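Side-chain contacts in probable starch synthase 4, chloroplastic/amyloplastic (Arabidopsis thaliana, PDB 6GNE), which is a plastid member of the starch synthase family, built on the two-domain GT-B glycosyltransferase fold: residues 68-73 with 79-84; 95-100 with 122-127. All coordinates share one frame; numbering follows the deposited sequence.

Interaction 1: 68-73 with 79-84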
loop_
_atom_site.group_PDB
_atom_site.type_symbol
_atom_site.label_atom_id
_atom_site.label_comp_id
_atom_site.label_asym_id
_atom_site.label_seq_id
_atom_site.Cartn_x
_atom_site.Cartn_y
_atom_site.Cartn_z
ATOM N N ASP A 68 30.329 6.057 -9.425
ATOM C CA ASP A 68 31.670 6.191 -8.916
ATOM C C ASP A 68 31.728 7.119 -7.722
ATOM O O ASP A 68 32.609 6.930 -6.871
ATOM C CB ASP A 68 32.573 6.653 -10.041
ATOM C CG ASP A 68 32.761 5.578 -11.040
ATOM O OD1 ASP A 68 33.372 4.583 -10.637
ATOM O OD2 ASP A 68 32.247 5.679 -12.173
ATOM N N THR A 69 30.811 8.099 -7.655
ATOM C CA THR A 69 30.677 8.979 -6.491
ATOM C C THR A 69 30.185 8.230 -5.244
ATOM O O THR A 69 29.042 7.780 -5.197
ATOM C CB THR A 69 29.681 10.154 -6.746
ATOM O OG1 THR A 69 28.815 9.819 -7.835
ATOM C CG2 THR A 69 30.396 11.488 -7.029
ATOM N N VAL A 70 31.055 8.115 -4.238
ATOM C CA VAL A 70 30.649 7.660 -2.900
ATOM C C VAL A 70 30.042 8.880 -2.156
ATOM O O VAL A 70 30.451 10.018 -2.389
ATOM C CB VAL A 70 31.827 6.993 -2.134
ATOM C CG1 VAL A 70 31.398 6.530 -0.747
ATOM C CG2 VAL A 70 32.386 5.812 -2.933
ATOM N N VAL A 71 29.033 8.638 -1.310
ATOM C CA VAL A 71 28.381 9.695 -0.531
ATOM C C VAL A 71 28.512 9.355 0.954
ATOM O O VAL A 71 27.944 8.356 1.438
ATOM C CB VAL A 71 26.903 9.913 -0.927
ATOM C CG1 VAL A 71 26.222 10.883 0.030
ATOM C CG2 VAL A 71 26.808 10.427 -2.359
ATOM N N GLU A 72 29.275 10.199 1.650
ATOM C CA GLU A 72 29.491 10.060 3.083
ATOM C C GLU A 72 28.274 10.589 3.827
ATOM O O GLU A 72 27.764 11.659 3.496
ATOM C CB GLU A 72 30.753 10.808 3.521
ATOM C CG GLU A 72 32.009 10.306 2.826
ATOM C CD GLU A 72 33.225 10.313 3.731
ATOM O OE1 GLU A 72 33.795 9.215 3.947
ATOM O OE2 GLU A 72 33.600 11.401 4.222
ATOM N N SER A 73 27.815 9.832 4.819
ATOM C CA SER A 73 26.582 10.113 5.563
ATOM C C SER A 73 26.828 10.007 7.061
ATOM O O SER A 73 27.635 9.190 7.494
ATOM C CB SER A 73 25.526 9.098 5.138
ATOM O OG SER A 73 24.324 9.260 5.836
ATOM N N LEU A 79 31.046 9.604 10.194
ATOM C CA LEU A 79 30.647 9.569 8.788
ATOM C C LEU A 79 30.844 8.151 8.218
ATOM O O LEU A 79 31.801 7.450 8.565
ATOM C CB LEU A 79 31.439 10.606 7.980
ATOM C CG LEU A 79 31.350 12.074 8.464
ATOM C CD1 LEU A 79 32.233 12.985 7.609
ATOM C CD2 LEU A 79 29.913 12.600 8.495
ATOM N N TYR A 80 29.905 7.727 7.371
ATOM C CA TYR A 80 29.940 6.403 6.735
ATOM C C TYR A 80 29.758 6.485 5.235
ATOM O O TYR A 80 29.027 7.336 4.730
ATOM C CB TYR A 80 28.882 5.466 7.306
ATOM C CG TYR A 80 29.136 5.120 8.735
ATOM C CD1 TYR A 80 28.663 5.938 9.759
ATOM C CD2 TYR A 80 29.854 3.981 9.076
ATOM C CE1 TYR A 80 28.909 5.623 11.090
ATOM C CE2 TYR A 80 30.091 3.648 10.402
ATOM C CZ TYR A 80 29.629 4.470 11.406
ATOM O OH TYR A 80 29.890 4.147 12.717
ATOM N N LYS A 81 30.419 5.569 4.531
ATOM C CA LYS A 81 30.362 5.524 3.072
ATOM C C LYS A 81 29.100 4.852 2.584
ATOM O O LYS A 81 28.655 3.870 3.172
ATOM C CB LYS A 81 31.611 4.850 2.526
ATOM C CG LYS A 81 32.800 5.790 2.637
ATOM C CD LYS A 81 34.084 5.151 2.143
ATOM C CE LYS A 81 35.225 6.156 2.226
ATOM N NZ LYS A 81 36.532 5.452 2.363
ATOM N N ASN A 82 28.517 5.418 1.530
ATOM C CA ASN A 82 27.365 4.811 0.834
ATOM C C ASN A 82 27.640 4.664 -0.670
ATOM O O ASN A 82 27.987 5.658 -1.308
ATOM C CB ASN A 82 26.124 5.693 1.005
ATOM C CG ASN A 82 25.725 5.885 2.452
ATOM O OD1 ASN A 82 25.952 6.934 3.028
ATOM N ND2 ASN A 82 25.116 4.882 3.033
ATOM N N LYS A 83 27.511 3.450 -1.217
ATOM C CA LYS A 83 27.500 3.224 -2.680
ATOM C C LYS A 83 26.136 3.663 -3.203
ATOM O O LYS A 83 25.123 3.229 -2.690
ATOM C CB LYS A 83 27.711 1.728 -3.097
ATOM C CG LYS A 83 29.078 1.353 -3.646
ATOM C CD LYS A 83 30.172 1.556 -2.590
ATOM C CE LYS A 83 31.504 2.170 -3.094
ATOM N NZ LYS A 83 32.570 1.157 -3.336
ATOM N N ILE A 84 26.133 4.509 -4.226
ATOM C CA ILE A 84 24.905 4.951 -4.878
ATOM C C ILE A 84 24.717 4.179 -6.192
ATOM O O ILE A 84 25.660 4.061 -7.007
ATOM C CB ILE A 84 24.938 6.468 -5.152
ATOM C CG1 ILE A 84 25.277 7.236 -3.861
ATOM C CG2 ILE A 84 23.612 6.962 -5.721
ATOM C CD1 ILE A 84 24.454 6.838 -2.647
HETATM O O HOH W 1 28.776 5.193 -5.256
#

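Interaction 2: 95-100 with 122-127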
loop_
_atom_site.group_PDB
_atom_site.type_symbol
_atom_site.label_atom_id
_atom_site.label_comp_id
_atom_site.label_asym_id
_atom_site.label_seq_id
_atom_site.Cartn_x
_atom_site.Cartn_y
_atom_site.Cartn_z
ATOM N N HIS A 95 17.242 6.019 -7.356
ATOM C CA HIS A 95 18.538 6.011 -6.694
ATOM C C HIS A 95 18.418 5.028 -5.546
ATOM O O HIS A 95 17.600 5.212 -4.661
ATOM C CB HIS A 95 18.909 7.414 -6.171
ATOM C CG HIS A 95 19.379 8.348 -7.244
ATOM N ND1 HIS A 95 18.512 9.133 -7.980
ATOM C CD2 HIS A 95 20.625 8.592 -7.734
ATOM C CE1 HIS A 95 19.208 9.830 -8.865
ATOM N NE2 HIS A 95 20.488 9.513 -8.745
ATOM N N PHE A 96 19.219 3.969 -5.582
ATOM C CA PHE A 96 19.266 2.972 -4.520
ATOM C C PHE A 96 20.498 3.208 -3.662
ATOM O O PHE A 96 21.616 3.251 -4.172
ATOM C CB PHE A 96 19.359 1.563 -5.098
ATOM C CG PHE A 96 18.305 1.214 -6.105
ATOM C CD1 PHE A 96 18.505 1.469 -7.445
ATOM C CD2 PHE A 96 17.143 0.584 -5.715
ATOM C CE1 PHE A 96 17.554 1.119 -8.375
ATOM C CE2 PHE A 96 16.175 0.226 -6.642
ATOM C CZ PHE A 96 16.381 0.512 -7.972
ATOM N N ILE A 97 20.312 3.365 -2.359
ATOM C CA ILE A 97 21.429 3.624 -1.449
ATOM C C ILE A 97 21.899 2.301 -0.859
ATOM O O ILE A 97 21.115 1.585 -0.242
ATOM C CB ILE A 97 21.021 4.623 -0.345
ATOM C CG1 ILE A 97 20.503 5.934 -0.976
ATOM C CG2 ILE A 97 22.176 4.941 0.568
ATOM C CD1 ILE A 97 20.189 7.020 0.049
ATOM N N GLU A 98 23.170 1.976 -1.072
ATOM C CA GLU A 98 23.815 0.811 -0.449
ATOM C C GLU A 98 24.796 1.242 0.662
ATOM O O GLU A 98 25.926 1.610 0.362
ATOM C CB GLU A 98 24.530 -0.024 -1.506
ATOM C CG GLU A 98 24.921 -1.393 -1.012
ATOM C CD GLU A 98 25.637 -2.256 -2.028
ATOM O OE1 GLU A 98 26.054 -1.825 -3.153
ATOM O OE2 GLU A 98 25.814 -3.416 -1.626
ATOM N N PRO A 99 24.369 1.202 1.940
ATOM C CA PRO A 99 25.297 1.629 2.998
ATOM C C PRO A 99 26.442 0.666 3.244
ATOM O O PRO A 99 26.304 -0.547 3.096
ATOM C CB PRO A 99 24.412 1.729 4.245
ATOM C CG PRO A 99 23.019 1.831 3.717
ATOM C CD PRO A 99 23.020 0.966 2.478
ATOM N N GLN A 100 27.578 1.242 3.593
ATOM C CA GLN A 100 28.787 0.504 3.940
ATOM C C GLN A 100 28.969 0.865 5.420
ATOM O O GLN A 100 29.878 1.616 5.806
ATOM C CB GLN A 100 29.994 0.972 3.093
ATOM C CG GLN A 100 29.766 1.193 1.599
ATOM C CD GLN A 100 30.214 0.036 0.735
ATOM O OE1 GLN A 100 31.257 0.109 0.081
ATOM N NE2 GLN A 100 29.427 -1.037 0.738
ATOM N N SER A 122 16.118 5.305 9.994
ATOM C CA SER A 122 16.635 6.640 10.316
ATOM C C SER A 122 17.991 6.885 9.615
ATOM O O SER A 122 18.249 7.996 9.144
ATOM C CB SER A 122 16.732 6.878 11.833
ATOM O OG SER A 122 17.637 5.985 12.438
ATOM N N TYR A 123 18.851 5.868 9.531
ATOM C CA TYR A 123 20.086 6.000 8.731
ATOM C C TYR A 123 19.769 6.342 7.281
ATOM O O TYR A 123 20.303 7.306 6.720
ATOM C CB TYR A 123 20.931 4.722 8.758
ATOM C CG TYR A 123 22.218 4.822 7.943
ATOM C CD1 TYR A 123 22.217 4.605 6.546
ATOM C CD2 TYR A 123 23.437 5.136 8.557
ATOM C CE1 TYR A 123 23.391 4.707 5.813
ATOM C CE2 TYR A 123 24.614 5.229 7.819
ATOM C CZ TYR A 123 24.593 5.018 6.454
ATOM O OH TYR A 123 25.772 5.091 5.735
ATOM N N PHE A 124 18.910 5.518 6.691
ATOM C CA PHE A 124 18.488 5.681 5.314
ATOM C C PHE A 124 17.957 7.085 5.049
ATOM O O PHE A 124 18.309 7.706 4.030
ATOM C CB PHE A 124 17.420 4.644 4.947
ATOM C CG PHE A 124 16.756 4.918 3.627
ATOM C CD1 PHE A 124 17.510 4.931 2.447
ATOM C CD2 PHE A 124 15.396 5.190 3.555
ATOM C CE1 PHE A 124 16.915 5.202 1.228
ATOM C CE2 PHE A 124 14.793 5.447 2.319
ATOM C CZ PHE A 124 15.555 5.455 1.158
ATOM N N SER A 125 17.109 7.569 5.956
ATOM C CA SER A 125 16.505 8.903 5.840
ATOM C C SER A 125 17.572 9.972 5.808
ATOM O O SER A 125 17.487 10.889 5.003
ATOM C CB SER A 125 15.544 9.184 7.002
ATOM O OG SER A 125 14.417 8.324 6.973
ATOM N N ARG A 126 18.576 9.844 6.670
ATOM C CA ARG A 126 19.690 10.792 6.699
ATOM C C ARG A 126 20.481 10.725 5.402
ATOM O O ARG A 126 20.655 11.744 4.733
ATOM C CB ARG A 126 20.627 10.532 7.882
ATOM C CG ARG A 126 21.787 11.508 8.011
ATOM C CD ARG A 126 21.267 12.909 8.300
ATOM N NE ARG A 126 22.282 13.957 8.145
ATOM C CZ ARG A 126 23.006 14.493 9.120
ATOM N NH1 ARG A 126 22.939 14.058 10.380
ATOM N NH2 ARG A 126 23.857 15.459 8.814
ATOM N N ALA A 127 20.931 9.523 5.047
ATOM C CA ALA A 127 21.684 9.311 3.822
ATOM C C ALA A 127 20.942 9.796 2.585
ATOM O O ALA A 127 21.580 10.287 1.658
ATOM C CB ALA A 127 22.063 7.843 3.677
#

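Interaction 1: 68-73 with 79-84
Val70 and Lys81 meet on one face of a two-stranded antiparallel pairing. CG1 of Val70 lies against CB of Lys81 at 3.7 Å and also touches CG. Val70 has CG1 opposite its backbone N (chi1 180°). That torsion leaves CG2 for the other lysine, and it meets CE of Lys83 at 3.8 Å. Glu72, on the same face, runs beside Lys81 and points the same way. Its OE1 is 4.9 Å from Lys81 NZ, so the opposite charges are near but not in contact. Leu79 crosses Glu72 at about a right angle, with CD1 of Leu79 near OE2 of Glu72. Val71, Ser73, Tyr80 and Asn82 are on the other face. There CG2 of Val71 meets CG1 of Ile84 at 3.8 Å. Ser73 and Tyr80 form a hydrogen-bonded pair, by Ser73 N to Tyr80 O (2.8 Å) and Tyr80 N to Ser73 O (2.7 Å). A water links Thr69 O to Ile84 N. The two segments belong to the beta hairpin of strands 64-75 and 78-89. Strand 92-100 flanks 78-89 on its other edge. Helix 117-134 covers the Val71 and Ser73 face.

Interaction 2: 95-100 with 122-127
Ile97 reaches from strand 95-100 to helix 122-127 and meets it with a single methyl group. Two kinds of contact make up this interface: a methyl group against the helix backbone, and aliphatic groups against aromatic rings.

The backbone part lies at Ala127. CD1 of Ile97 rests on the carbonyl of Ala127, 3.8 Å from its backbone C, with CB of Ala127 a little farther off at 4.2 Å. Ile97 has CG1 opposite its carbonyl carbon (chi1 -57°), and the chain is then extended through chi2 (-175°). This carries CD1 across to the helix.

The aromatic part has two members. The same CD1 of Ile97 touches CE1 of Phe124 at 3.9 Å, approaching the ring obliquely. CD1 of Phe124 is a little farther from this methyl. Pro99 meets the ring of Tyr123, also at a slant. CB of Pro99 is 3.5 Å from CE1 of Tyr123, and CG of Pro99 is 3.6 Å from the same ring atom. The two side chains slide past each other in opposite directions. CG of Tyr123 opposite the backbone N (chi1 -180°) brings CE1 alongside Pro99.

No hydrogen bond joins the two segments. The hydroxyl of Tyr123 lies close to the side-chain amide of Asn82 on strand 78-89, and its ring meets Phe75 edge-to-face. Phe124 also packs on Ile49 and Pro51 of strand 45-51. All five touching residues are buried.

Helix 117-134 thus packs on the sheet of the starch synthase catalytic domain through methyl, methylene and ring carbons and the backbone carbonyl of Ala127. With no hydrogen bond across it, the contact is probably held by van der Waals packing and burial of apolar surface. The Tyr123 hydroxyl probably finds its partner in the Asn82 amide instead.

Interaction 1 is partly buried and joins two strands of one hairpin, largely through backbone hydrogen bonds. Interaction 2 is wholly buried and sets a helix on the same sheet mainly through apolar side chains. Their centres are about 9 Å apart. Strands 78-89 and 92-100 are neighbours in the sheet, and Lys83 O probably accepts a hydrogen bond from Glu98 N (2.8 Å). The chemistry changes with place: charged side chains occupy the more open hairpin face, and apolar packing dominates between helix and sheet. The Asn82 amide and the Tyr123 hydroxyl, close together, probably link the two contacts. Both lie in the starch synthase catalytic domain.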